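Local coordinates for protein agmatinase (Burkholderia thailandensis, PDB 4DZ4) that probably hydrolyses agmatine to putrescine and urea, using two manganese ions bound in each subunit of an arginase-family fold, at residues A72-S77 with L133-D138; P85-F90 with I274-G279; N213-A218 with R226-R231; A286-V291 with A306-D311. One frame throughout, in Å; residues are numbered along the deposited sequence.

Interaction 1: residues A72-S77 with L133-D138; sequences AVRAAS and LTLGGD
Val73 of helix 69-76 meets Leu135 of strand 131-136 chiefly through methyl groups. CG1 of Val73 lies 4.0 Å from CD1 of Leu135 and 4.1 Å from its CD2, so one valine methyl is set against both ends of the leucine fork. The Val73 torsion (chi1 176°) carries CG1 opposite the backbone N and sends it toward the strand, while Leu135 reaches out with chi2 extended (178°). This is the close part of the contact. Beside it the fit is looser: the aliphatic CG of Arg74 comes only to 4.4 Å from Leu135 CD1, and its guanidinium goes elsewhere, forming salt bridges with Asp100 and Asp103. All three touching residues are buried, so the loose side is still interior; Val73 also rests on Ala305 and Leu135 on Val51. The helix is at its last turn, where Ser77 OG lies 2.7 Å from Arg74 O, which also accepts a hydrogen bond from the backbone N of Ser77. A cis peptide joins Gly136 to Gly137 as the chain heads for His139, a manganese ligand. A helix laid by apolar side chains on a parallel strand in this way is typical of the three-layer alpha/beta/alpha fold of the arginase family.

Interaction 2: residues P85-F90 with I274-G279; sequences PYPWGF and IVRGLG
A surface loop between helix 69-76 and strand 98-103 folds against Arg276 of segment 274-279. The carbonyl O of Tyr86 sits over the centre of one guanidinium face, 3.6 Å from Arg276 CZ; it therefore meets the flat group from above and makes no hydrogen bond with it. Pro87, which follows a cis peptide, brings CD to 3.9 Å from Arg276 CD on that same guanidinium side. Trp88 takes the other end of the side chain: its CZ2 is 4.0 Å from Arg276 CG, and its CH2 approaches the backbone O of Arg276 at 3.5 Å. The indole and guanidinium planes stand 79° apart and do not stack. Extended from CG to NE (chi2 171°, chi3 -169°), the arginine runs past the tryptophan to the proline and the tyrosine carbonyl. Asp311 of helix 300-323 holds both partners in place, by a salt bridge to Arg276 NE and a hydrogen bond from Trp88 NE1. Tyr86 OH bonds Asp216 of a second subunit. With the positive group facing a carbonyl dipole, the contact itself probably gains some electrostatic attraction in addition to van der Waals packing.

Interaction 3: residues N213-A218 with R226-R231; sequences NVLDAA and RATLER
Leu215 points from strand 213-216 toward helix 225-236, and both its methyls meet CG of Arg231. CD1 lies 3.8 Å from Arg231 CG and CD2 lies 3.9 Å from the same carbon, so the fork of the leucine is set against the first methylene groups of the arginine, with the two side chains at a slant to each other. Arg231 leaves the helix with CG opposite its backbone N, then bends at both chi2 (63°) and chi3 (65°). This fold brings the guanidinium back beside the leucine, where NH1 comes to 4.1 Å from Leu215 CD2. Thr228, one turn earlier, completes the helical side: its CG2 touches Leu215 CD1 at 4.0 Å, whereas its OG1 is hydrogen-bonded to the backbone O of Gly224. The leucine and threonine are buried, and Arg231 lies at the exposed border and also packs on Trp219. Asp216, at the N-cap position of helix 217-223, bonds the N of Trp219. No hydrogen bond or salt bridge crosses between the segments, which implies that they cohere by dispersion and burial of apolar surface, the arginine contributing mainly its aliphatic carbons.

Interaction 4: residues A286-V291 with A306-D311; sequences ADVVEV and AHVACD
Both valines of this contact use the same torsion, with CG1 placed opposite the backbone N (chi1 -178° in Val288, 172° in Val308), but they present different branches. Val288 offers CG2, the methyl beside its own backbone N, and Val308 offers CG1. These two methyls meet at 4.0 Å, with the side chains inclined to one another, and form the closest pair across the segments. Val288 CG2 also lies 4.4 Å from Ala309 CB and equally far from Ala309 N, so a single valine methyl sits over the step between consecutive residues of helix 300-323. The CA atoms of Val288 and Ala309 are 6.9 Å apart, the nearest across the segments. All three residues are buried. Ala305, one turn earlier in the helix, also touches Val288, while Phe245 of the adjacent strand 240-246 and Leu272 of helix 268-276 pack on Val308. While Val288 faces the helix, the neighbouring Asp287 is gripped by the hydroxyls of Tyr242, Thr244 and Thr142. Beyond the strand end, Glu290 OE2 takes hydrogen bonds from His139 N and His179 ND1, and as His139 binds manganese this carboxylate probably helps to position a metal ligand from the second shell. The Val288 side chain itself is about 11 Å from a manganese ion. Such a central parallel strand, covered by a helix and leading at its C-terminal end to the dinuclear manganese site, is characteristic of the arginase fold.

Overall arrangement
From the N terminus, helix 69-76 comes first and interaction 1 closes on strand 131-136. The loop 85-90 leaves between those two segments, so interaction 2, completed only at 274-279, crosses interaction 1. Interaction 3 opens and closes within the long span of interaction 2, joining strand 213-216, outermost in this chain's sheet, to helix 225-236. Interaction 4 follows the others in sequence and ties strand 282-289 to the C-terminal helix 300-323. Strands 131-136 and 282-289 are neighbours, with Gly136 N probably bonded to Val288 O, which links interactions 1 and 4. Asp311 joins interactions 2 and 4, while Leu229 packs on Leu278 between interactions 2 and 3.

Interaction 1: residues A72-S77 with L133-D138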
loop_
_atom_site.group_PDB
_atom_site.type_symbol
_atom_site.label_atom_id
_atom_site.label_comp_id
_atom_site.label_asym_id
_atom_site.label_seq_id
_atom_site.Cartn_x
_atom_site.Cartn_y
_atom_site.Cartn_z
ATOM N N ALA B 72 -15.434 7.434 -2.696
ATOM C CA ALA B 72 -14.785 6.794 -1.544
ATOM C C ALA B 72 -15.703 6.839 -0.328
ATOM O O ALA B 72 -15.801 5.859 0.418
ATOM C CB ALA B 72 -13.444 7.461 -1.233
ATOM N N VAL B 73 -16.353 7.973 -0.114
ATOM C CA VAL B 73 -17.252 8.114 1.030
ATOM C C VAL B 73 -18.492 7.202 0.863
ATOM O O VAL B 73 -18.908 6.554 1.824
ATOM C CB VAL B 73 -17.649 9.584 1.260
ATOM C CG1 VAL B 73 -18.664 9.692 2.416
ATOM C CG2 VAL B 73 -16.386 10.391 1.590
ATOM N N ARG B 74 -19.053 7.134 -0.348
ATOM C CA ARG B 74 -20.118 6.173 -0.608
ATOM C C ARG B 74 -19.723 4.731 -0.268
ATOM O O ARG B 74 -20.455 4.037 0.445
ATOM C CB ARG B 74 -20.614 6.264 -2.057
ATOM C CG ARG B 74 -21.366 7.548 -2.328
ATOM C CD ARG B 74 -21.757 7.588 -3.789
ATOM N NE ARG B 74 -22.580 8.774 -4.115
ATOM C CZ ARG B 74 -22.204 9.841 -4.833
ATOM N NH1 ARG B 74 -20.993 9.938 -5.414
ATOM N NH2 ARG B 74 -23.092 10.804 -5.042
ATOM N N ALA B 75 -18.568 4.282 -0.775
ATOM C CA ALA B 75 -18.097 2.927 -0.499
ATOM C C ALA B 75 -17.889 2.701 1.000
ATOM O O ALA B 75 -18.142 1.606 1.500
ATOM C CB ALA B 75 -16.808 2.622 -1.270
ATOM N N ALA B 76 -17.417 3.724 1.713
ATOM C CA ALA B 76 -17.140 3.603 3.133
ATOM C C ALA B 76 -18.383 3.633 4.011
ATOM O O ALA B 76 -18.273 3.457 5.233
ATOM C CB ALA B 76 -16.197 4.725 3.560
ATOM N N SER B 77 -19.536 3.920 3.417
ATOM C CA SER B 77 -20.771 4.075 4.193
ATOM C C SER B 77 -21.554 2.748 4.354
ATOM O O SER B 77 -22.596 2.733 5.002
ATOM C CB SER B 77 -21.668 5.155 3.557
ATOM O OG SER B 77 -22.254 4.664 2.342
ATOM N N LEU B 133 -26.707 17.698 1.726
ATOM C CA LEU B 133 -25.502 17.144 2.361
ATOM C C LEU B 133 -24.538 16.778 1.222
ATOM O O LEU B 133 -24.771 15.816 0.479
ATOM C CB LEU B 133 -25.903 15.896 3.162
ATOM C CG LEU B 133 -24.769 15.186 3.901
ATOM C CD1 LEU B 133 -23.930 16.153 4.688
ATOM C CD2 LEU B 133 -25.311 14.066 4.808
ATOM N N THR B 134 -23.484 17.567 1.056
ATOM C CA THR B 134 -22.653 17.435 -0.136
ATOM C C THR B 134 -21.302 16.797 0.211
ATOM O O THR B 134 -20.703 17.130 1.222
ATOM C CB THR B 134 -22.480 18.805 -0.809
ATOM O OG1 THR B 134 -23.782 19.380 -1.041
ATOM C CG2 THR B 134 -21.783 18.667 -2.183
ATOM N N LEU B 135 -20.867 15.865 -0.630
ATOM C CA LEU B 135 -19.589 15.150 -0.421
ATOM C C LEU B 135 -18.592 15.725 -1.415
ATOM O O LEU B 135 -18.867 15.728 -2.618
ATOM C CB LEU B 135 -19.776 13.657 -0.696
ATOM C CG LEU B 135 -20.908 12.975 0.085
ATOM C CD1 LEU B 135 -21.050 11.480 -0.290
ATOM C CD2 LEU B 135 -20.675 13.166 1.587
ATOM N N GLY B 136 -17.443 16.189 -0.912
ATOM C CA GLY B 136 -16.379 16.667 -1.764
ATOM C C GLY B 136 -15.405 15.537 -2.152
ATOM O O GLY B 136 -15.528 14.420 -1.685
ATOM N N GLY B 137 -14.388 15.819 -2.975
ATOM C CA GLY B 137 -14.155 17.138 -3.555
ATOM C C GLY B 137 -13.367 18.035 -2.601
ATOM O O GLY B 137 -13.443 17.917 -1.363
ATOM N N ASP B 138 -12.611 18.945 -3.191
ATOM C CA ASP B 138 -11.812 19.870 -2.381
ATOM C C ASP B 138 -12.661 20.999 -1.795
ATOM O O ASP B 138 -13.835 21.180 -2.159
ATOM C CB ASP B 138 -10.541 20.337 -3.129
ATOM C CG ASP B 138 -10.823 21.410 -4.213
ATOM O OD1 ASP B 138 -11.571 22.383 -3.933
ATOM O OD2 ASP B 138 -10.228 21.305 -5.325
#

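Interaction 2: residues P85-F90 with I274-G279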
loop_
_atom_site.group_PDB
_atom_site.type_symbol
_atom_site.label_atom_id
_atom_site.label_comp_id
_atom_site.label_asym_id
_atom_site.label_seq_id
_atom_site.Cartn_x
_atom_site.Cartn_y
_atom_site.Cartn_z
ATOM N N PRO B 85 -27.910 3.854 13.401
ATOM C CA PRO B 85 -26.751 4.628 13.860
ATOM C C PRO B 85 -26.673 4.718 15.383
ATOM O O PRO B 85 -27.718 4.764 16.064
ATOM C CB PRO B 85 -26.991 6.007 13.217
ATOM C CG PRO B 85 -27.656 5.643 11.913
ATOM C CD PRO B 85 -28.664 4.595 12.368
ATOM N N TYR B 86 -25.440 4.696 15.901
ATOM C CA TYR B 86 -25.176 4.758 17.320
ATOM C C TYR B 86 -24.730 6.174 17.714
ATOM O O TYR B 86 -23.969 6.782 16.972
ATOM C CB TYR B 86 -24.081 3.752 17.680
ATOM C CG TYR B 86 -23.975 3.537 19.161
ATOM C CD1 TYR B 86 -24.826 2.639 19.802
ATOM C CD2 TYR B 86 -23.053 4.256 19.927
ATOM C CE1 TYR B 86 -24.761 2.440 21.170
ATOM C CE2 TYR B 86 -22.975 4.072 21.295
ATOM C CZ TYR B 86 -23.835 3.163 21.903
ATOM O OH TYR B 86 -23.793 2.956 23.233
ATOM N N PRO B 87 -25.174 6.704 18.884
ATOM C CA PRO B 87 -26.000 6.137 19.938
ATOM C C PRO B 87 -27.485 6.393 19.691
ATOM O O PRO B 87 -28.305 6.033 20.529
ATOM C CB PRO B 87 -25.552 6.922 21.182
ATOM C CG PRO B 87 -25.214 8.280 20.643
ATOM C CD PRO B 87 -24.681 8.056 19.251
ATOM N N TRP B 88 -27.795 7.013 18.542
ATOM C CA TRP B 88 -29.168 7.398 18.151
ATOM C C TRP B 88 -30.208 6.327 18.353
ATOM O O TRP B 88 -31.270 6.556 18.979
ATOM C CB TRP B 88 -29.155 7.811 16.678
ATOM C CG TRP B 88 -28.143 8.898 16.385
ATOM C CD1 TRP B 88 -26.890 8.775 15.757
ATOM C CD2 TRP B 88 -28.279 10.321 16.718
ATOM N NE1 TRP B 88 -26.263 10.007 15.678
ATOM C CE2 TRP B 88 -27.056 10.982 16.237
ATOM C CE3 TRP B 88 -29.257 11.084 17.348
ATOM C CZ2 TRP B 88 -26.855 12.354 16.391
ATOM C CZ3 TRP B 88 -29.046 12.465 17.492
ATOM C CH2 TRP B 88 -27.874 13.078 17.034
ATOM N N GLY B 89 -29.961 5.152 17.779
ATOM C CA GLY B 89 -30.806 3.992 18.066
ATOM C C GLY B 89 -32.134 3.991 17.325
ATOM O O GLY B 89 -33.073 3.308 17.737
ATOM N N PHE B 90 -32.219 4.775 16.257
ATOM C CA PHE B 90 -33.364 4.706 15.355
ATOM C C PHE B 90 -32.842 4.478 13.950
ATOM O O PHE B 90 -31.678 4.760 13.669
ATOM C CB PHE B 90 -34.228 5.987 15.452
ATOM C CG PHE B 90 -33.451 7.277 15.315
ATOM C CD1 PHE B 90 -32.898 7.658 14.094
ATOM C CD2 PHE B 90 -33.279 8.120 16.417
ATOM C CE1 PHE B 90 -32.176 8.837 13.976
ATOM C CE2 PHE B 90 -32.564 9.303 16.302
ATOM C CZ PHE B 90 -32.019 9.667 15.084
ATOM N N ILE B 274 -18.648 16.004 19.130
ATOM C CA ILE B 274 -19.077 17.385 18.853
ATOM C C ILE B 274 -20.262 17.411 17.878
ATOM O O ILE B 274 -21.308 17.984 18.196
ATOM C CB ILE B 274 -17.908 18.256 18.332
ATOM C CG1 ILE B 274 -16.806 18.358 19.397
ATOM C CG2 ILE B 274 -18.401 19.658 17.963
ATOM C CD1 ILE B 274 -15.470 18.823 18.815
ATOM N N VAL B 275 -20.120 16.768 16.727
ATOM C CA VAL B 275 -21.181 16.788 15.704
ATOM C C VAL B 275 -22.494 16.235 16.239
ATOM O O VAL B 275 -23.571 16.839 16.043
ATOM C CB VAL B 275 -20.750 16.079 14.405
ATOM C CG1 VAL B 275 -21.921 15.970 13.408
ATOM C CG2 VAL B 275 -19.617 16.887 13.764
ATOM N N ARG B 276 -22.405 15.141 16.985
ATOM C CA ARG B 276 -23.595 14.514 17.528
ATOM C C ARG B 276 -24.361 15.396 18.504
ATOM O O ARG B 276 -25.562 15.177 18.717
ATOM C CB ARG B 276 -23.256 13.188 18.191
ATOM C CG ARG B 276 -22.908 12.097 17.181
ATOM C CD ARG B 276 -22.372 10.883 17.914
ATOM N NE ARG B 276 -21.773 9.903 16.986
ATOM C CZ ARG B 276 -21.025 8.883 17.404
ATOM N NH1 ARG B 276 -20.801 8.721 18.711
ATOM N NH2 ARG B 276 -20.513 8.023 16.535
ATOM N N GLY B 277 -23.691 16.385 19.086
ATOM C CA GLY B 277 -24.324 17.235 20.092
ATOM C C GLY B 277 -24.955 18.510 19.532
ATOM O O GLY B 277 -25.442 19.354 20.299
ATOM N N LEU B 278 -24.918 18.666 18.204
ATOM C CA LEU B 278 -25.310 19.931 17.563
ATOM C C LEU B 278 -26.802 20.040 17.224
ATOM O O LEU B 278 -27.184 20.846 16.384
ATOM C CB LEU B 278 -24.467 20.180 16.314
ATOM C CG LEU B 278 -23.040 20.609 16.643
ATOM C CD1 LEU B 278 -22.266 20.711 15.349
ATOM C CD2 LEU B 278 -22.971 21.904 17.421
ATOM N N GLY B 279 -27.623 19.243 17.889
ATOM C CA GLY B 279 -29.080 19.242 17.678
ATOM C C GLY B 279 -29.824 20.551 17.872
ATOM O O GLY B 279 -30.918 20.724 17.331
#

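Interaction 3: residues N213-A218 with R226-R231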
loop_
_atom_site.group_PDB
_atom_site.type_symbol
_atom_site.label_atom_id
_atom_site.label_comp_id
_atom_site.label_asym_id
_atom_site.label_seq_id
_atom_site.Cartn_x
_atom_site.Cartn_y
_atom_site.Cartn_z
ATOM N N ASN B 213 -14.418 33.407 14.969
ATOM C CA ASN B 213 -14.022 32.730 16.219
ATOM C C ASN B 213 -13.240 31.459 15.907
ATOM O O ASN B 213 -13.677 30.660 15.083
ATOM C CB ASN B 213 -15.244 32.387 17.037
ATOM C CG ASN B 213 -16.049 33.617 17.372
ATOM O OD1 ASN B 213 -15.639 34.414 18.207
ATOM N ND2 ASN B 213 -17.181 33.797 16.702
ATOM N N VAL B 214 -12.083 31.280 16.560
ATOM C CA VAL B 214 -11.214 30.113 16.275
ATOM C C VAL B 214 -11.041 29.308 17.561
ATOM O O VAL B 214 -10.645 29.866 18.598
ATOM C CB VAL B 214 -9.824 30.549 15.745
ATOM C CG1 VAL B 214 -8.859 29.365 15.623
ATOM C CG2 VAL B 214 -9.962 31.242 14.379
ATOM N N LEU B 215 -11.361 28.018 17.488
ATOM C CA LEU B 215 -11.122 27.077 18.574
ATOM C C LEU B 215 -10.058 26.133 18.000
ATOM O O LEU B 215 -10.387 25.209 17.255
ATOM C CB LEU B 215 -12.402 26.336 18.971
ATOM C CG LEU B 215 -13.632 27.191 19.321
ATOM C CD1 LEU B 215 -14.850 26.334 19.675
ATOM C CD2 LEU B 215 -13.272 28.139 20.482
ATOM N N ASP B 216 -8.788 26.407 18.307
ATOM C CA ASP B 216 -7.735 25.656 17.634
ATOM C C ASP B 216 -7.643 24.217 18.149
ATOM O O ASP B 216 -8.297 23.859 19.144
ATOM C CB ASP B 216 -6.390 26.431 17.592
ATOM C CG ASP B 216 -5.703 26.584 18.945
ATOM O OD1 ASP B 216 -6.109 25.986 19.974
ATOM O OD2 ASP B 216 -4.702 27.350 18.970
ATOM N N ALA B 217 -6.912 23.364 17.425
ATOM C CA ALA B 217 -6.760 21.983 17.865
ATOM C C ALA B 217 -6.334 21.887 19.346
ATOM O O ALA B 217 -6.921 21.118 20.106
ATOM C CB ALA B 217 -5.777 21.231 16.962
ATOM N N ALA B 218 -5.344 22.679 19.758
ATOM C CA ALA B 218 -4.889 22.638 21.155
ATOM C C ALA B 218 -6.026 22.975 22.119
ATOM O O ALA B 218 -6.142 22.377 23.195
ATOM C CB ALA B 218 -3.735 23.597 21.389
ATOM N N ARG B 226 -17.355 18.528 24.939
ATOM C CA ARG B 226 -18.579 19.169 25.446
ATOM C C ARG B 226 -18.376 20.683 25.467
ATOM O O ARG B 226 -19.245 21.438 25.047
ATOM C CB ARG B 226 -18.999 18.640 26.838
ATOM N N ALA B 227 -17.216 21.125 25.943
ATOM C CA ALA B 227 -16.903 22.549 26.000
ATOM C C ALA B 227 -16.888 23.184 24.595
ATOM O O ALA B 227 -17.364 24.302 24.389
ATOM C CB ALA B 227 -15.581 22.777 26.721
ATOM N N THR B 228 -16.371 22.427 23.632
ATOM C CA THR B 228 -16.271 22.899 22.251
ATOM C C THR B 228 -17.671 23.035 21.670
ATOM O O THR B 228 -18.030 24.056 21.083
ATOM C CB THR B 228 -15.459 21.898 21.408
ATOM O OG1 THR B 228 -14.130 21.803 21.951
ATOM C CG2 THR B 228 -15.398 22.338 19.964
ATOM N N LEU B 229 -18.457 21.983 21.866
ATOM C CA LEU B 229 -19.820 21.949 21.411
ATOM C C LEU B 229 -20.613 23.121 21.997
ATOM O O LEU B 229 -21.390 23.771 21.296
ATOM C CB LEU B 229 -20.402 20.602 21.827
ATOM C CG LEU B 229 -21.872 20.330 21.875
ATOM C CD1 LEU B 229 -22.411 20.575 20.467
ATOM C CD2 LEU B 229 -21.968 18.870 22.273
ATOM N N GLU B 230 -20.411 23.394 23.280
ATOM C CA GLU B 230 -21.153 24.471 23.937
ATOM C C GLU B 230 -20.730 25.855 23.442
ATOM O O GLU B 230 -21.568 26.754 23.285
ATOM C CB GLU B 230 -21.096 24.323 25.469
ATOM C CG GLU B 230 -21.847 23.073 25.935
ATOM C CD GLU B 230 -21.746 22.801 27.428
ATOM O OE1 GLU B 230 -21.035 23.554 28.129
ATOM O OE2 GLU B 230 -22.378 21.829 27.910
ATOM N N ARG B 231 -19.437 26.007 23.141
ATOM C CA ARG B 231 -18.946 27.258 22.577
ATOM C C ARG B 231 -19.524 27.496 21.158
ATOM O O ARG B 231 -19.924 28.620 20.841
ATOM C CB ARG B 231 -17.398 27.306 22.573
ATOM C CG ARG B 231 -16.807 28.612 22.030
ATOM C CD ARG B 231 -17.159 29.851 22.858
ATOM N NE ARG B 231 -16.574 29.770 24.194
ATOM C CZ ARG B 231 -15.317 30.102 24.485
ATOM N NH1 ARG B 231 -14.509 30.571 23.541
ATOM N NH2 ARG B 231 -14.873 29.978 25.733
#

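Interaction 4: residues A286-V291 with A306-D311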
loop_
_atom_site.group_PDB
_atom_site.type_symbol
_atom_site.label_atom_id
_atom_site.label_comp_id
_atom_site.label_asym_id
_atom_site.label_seq_id
_atom_site.Cartn_x
_atom_site.Cartn_y
_atom_site.Cartn_z
ATOM N N ALA B 286 -24.959 21.206 4.776
ATOM C CA ALA B 286 -23.639 20.748 5.256
ATOM C C ALA B 286 -22.837 20.106 4.145
ATOM O O ALA B 286 -23.401 19.680 3.143
ATOM C CB ALA B 286 -23.790 19.767 6.417
ATOM N N ASP B 287 -21.526 19.991 4.363
ATOM C CA ASP B 287 -20.698 19.233 3.441
ATOM C C ASP B 287 -19.541 18.579 4.193
ATOM O O ASP B 287 -19.232 18.966 5.324
ATOM C CB ASP B 287 -20.269 20.097 2.221
ATOM C CG ASP B 287 -19.400 21.280 2.597
ATOM O OD1 ASP B 287 -18.470 21.132 3.427
ATOM O OD2 ASP B 287 -19.618 22.378 2.041
ATOM N N VAL B 288 -18.979 17.548 3.570
ATOM C CA VAL B 288 -17.851 16.827 4.130
ATOM C C VAL B 288 -16.862 16.705 2.972
ATOM O O VAL B 288 -17.176 16.081 1.958
ATOM C CB VAL B 288 -18.282 15.435 4.627
ATOM C CG1 VAL B 288 -17.082 14.716 5.249
ATOM C CG2 VAL B 288 -19.455 15.563 5.613
ATOM N N VAL B 289 -15.692 17.327 3.133
ATOM C CA VAL B 289 -14.789 17.543 1.990
ATOM C C VAL B 289 -13.377 17.017 2.246
ATOM O O VAL B 289 -13.016 16.683 3.387
ATOM C CB VAL B 289 -14.669 19.040 1.649
ATOM C CG1 VAL B 289 -16.061 19.568 1.223
ATOM C CG2 VAL B 289 -14.117 19.857 2.834
ATOM N N GLU B 290 -12.626 16.939 1.138
ATOM C CA GLU B 290 -11.162 16.730 1.084
ATOM C C GLU B 290 -10.762 15.265 1.317
ATOM O O GLU B 290 -9.578 14.985 1.517
ATOM C CB GLU B 290 -10.404 17.686 2.023
ATOM C CG GLU B 290 -10.503 19.183 1.640
ATOM C CD GLU B 290 -9.585 19.615 0.479
ATOM O OE1 GLU B 290 -8.806 18.821 -0.076
ATOM O OE2 GLU B 290 -9.643 20.788 0.103
ATOM N N VAL B 291 -11.709 14.331 1.258
ATOM C CA VAL B 291 -11.291 12.908 1.259
ATOM C C VAL B 291 -10.576 12.602 -0.084
ATOM O O VAL B 291 -11.131 12.881 -1.161
ATOM C CB VAL B 291 -12.495 11.975 1.475
ATOM C CG1 VAL B 291 -12.052 10.520 1.303
ATOM C CG2 VAL B 291 -13.117 12.196 2.891
ATOM N N ALA B 306 -17.772 9.282 6.298
ATOM C CA ALA B 306 -19.124 8.680 6.219
ATOM C C ALA B 306 -19.853 8.763 7.574
ATOM O O ALA B 306 -21.056 9.059 7.604
ATOM C CB ALA B 306 -19.071 7.244 5.708
ATOM N N HIS B 307 -19.114 8.575 8.676
ATOM C CA HIS B 307 -19.712 8.702 10.034
ATOM C C HIS B 307 -20.198 10.123 10.248
ATOM O O HIS B 307 -21.284 10.327 10.788
ATOM C CB HIS B 307 -18.694 8.340 11.124
ATOM C CG HIS B 307 -18.639 6.866 11.464
ATOM N ND1 HIS B 307 -19.300 6.338 12.548
ATOM C CD2 HIS B 307 -17.983 5.806 10.843
ATOM C CE1 HIS B 307 -19.047 5.007 12.616
ATOM N NE2 HIS B 307 -18.224 4.684 11.579
ATOM N N VAL B 308 -19.380 11.118 9.885
ATOM C CA VAL B 308 -19.779 12.544 10.033
ATOM C C VAL B 308 -21.083 12.790 9.268
ATOM O O VAL B 308 -22.037 13.345 9.814
ATOM C CB VAL B 308 -18.655 13.519 9.617
ATOM C CG1 VAL B 308 -19.159 14.986 9.599
ATOM C CG2 VAL B 308 -17.465 13.340 10.568
ATOM N N ALA B 309 -21.133 12.299 8.035
ATOM C CA ALA B 309 -22.298 12.496 7.166
ATOM C C ALA B 309 -23.510 11.798 7.778
ATOM O O ALA B 309 -24.617 12.347 7.766
ATOM C CB ALA B 309 -22.008 11.952 5.759
ATOM N N CYS B 310 -23.288 10.625 8.365
ATOM C CA CYS B 310 -24.384 9.860 8.949
ATOM C C CYS B 310 -24.954 10.632 10.150
ATOM O O CYS B 310 -26.176 10.803 10.283
ATOM C CB CYS B 310 -23.903 8.460 9.366
ATOM S SG CYS B 310 -25.127 7.516 10.327
ATOM N N ASP B 311 -24.069 11.145 10.983
ATOM C CA ASP B 311 -24.525 11.941 12.125
ATOM C C ASP B 311 -25.252 13.219 11.730
ATOM O O ASP B 311 -26.215 13.594 12.401
ATOM C CB ASP B 311 -23.370 12.183 13.098
ATOM C CG ASP B 311 -23.010 10.908 13.878
ATOM O OD1 ASP B 311 -23.921 10.099 14.154
ATOM O OD2 ASP B 311 -21.821 10.715 14.228
#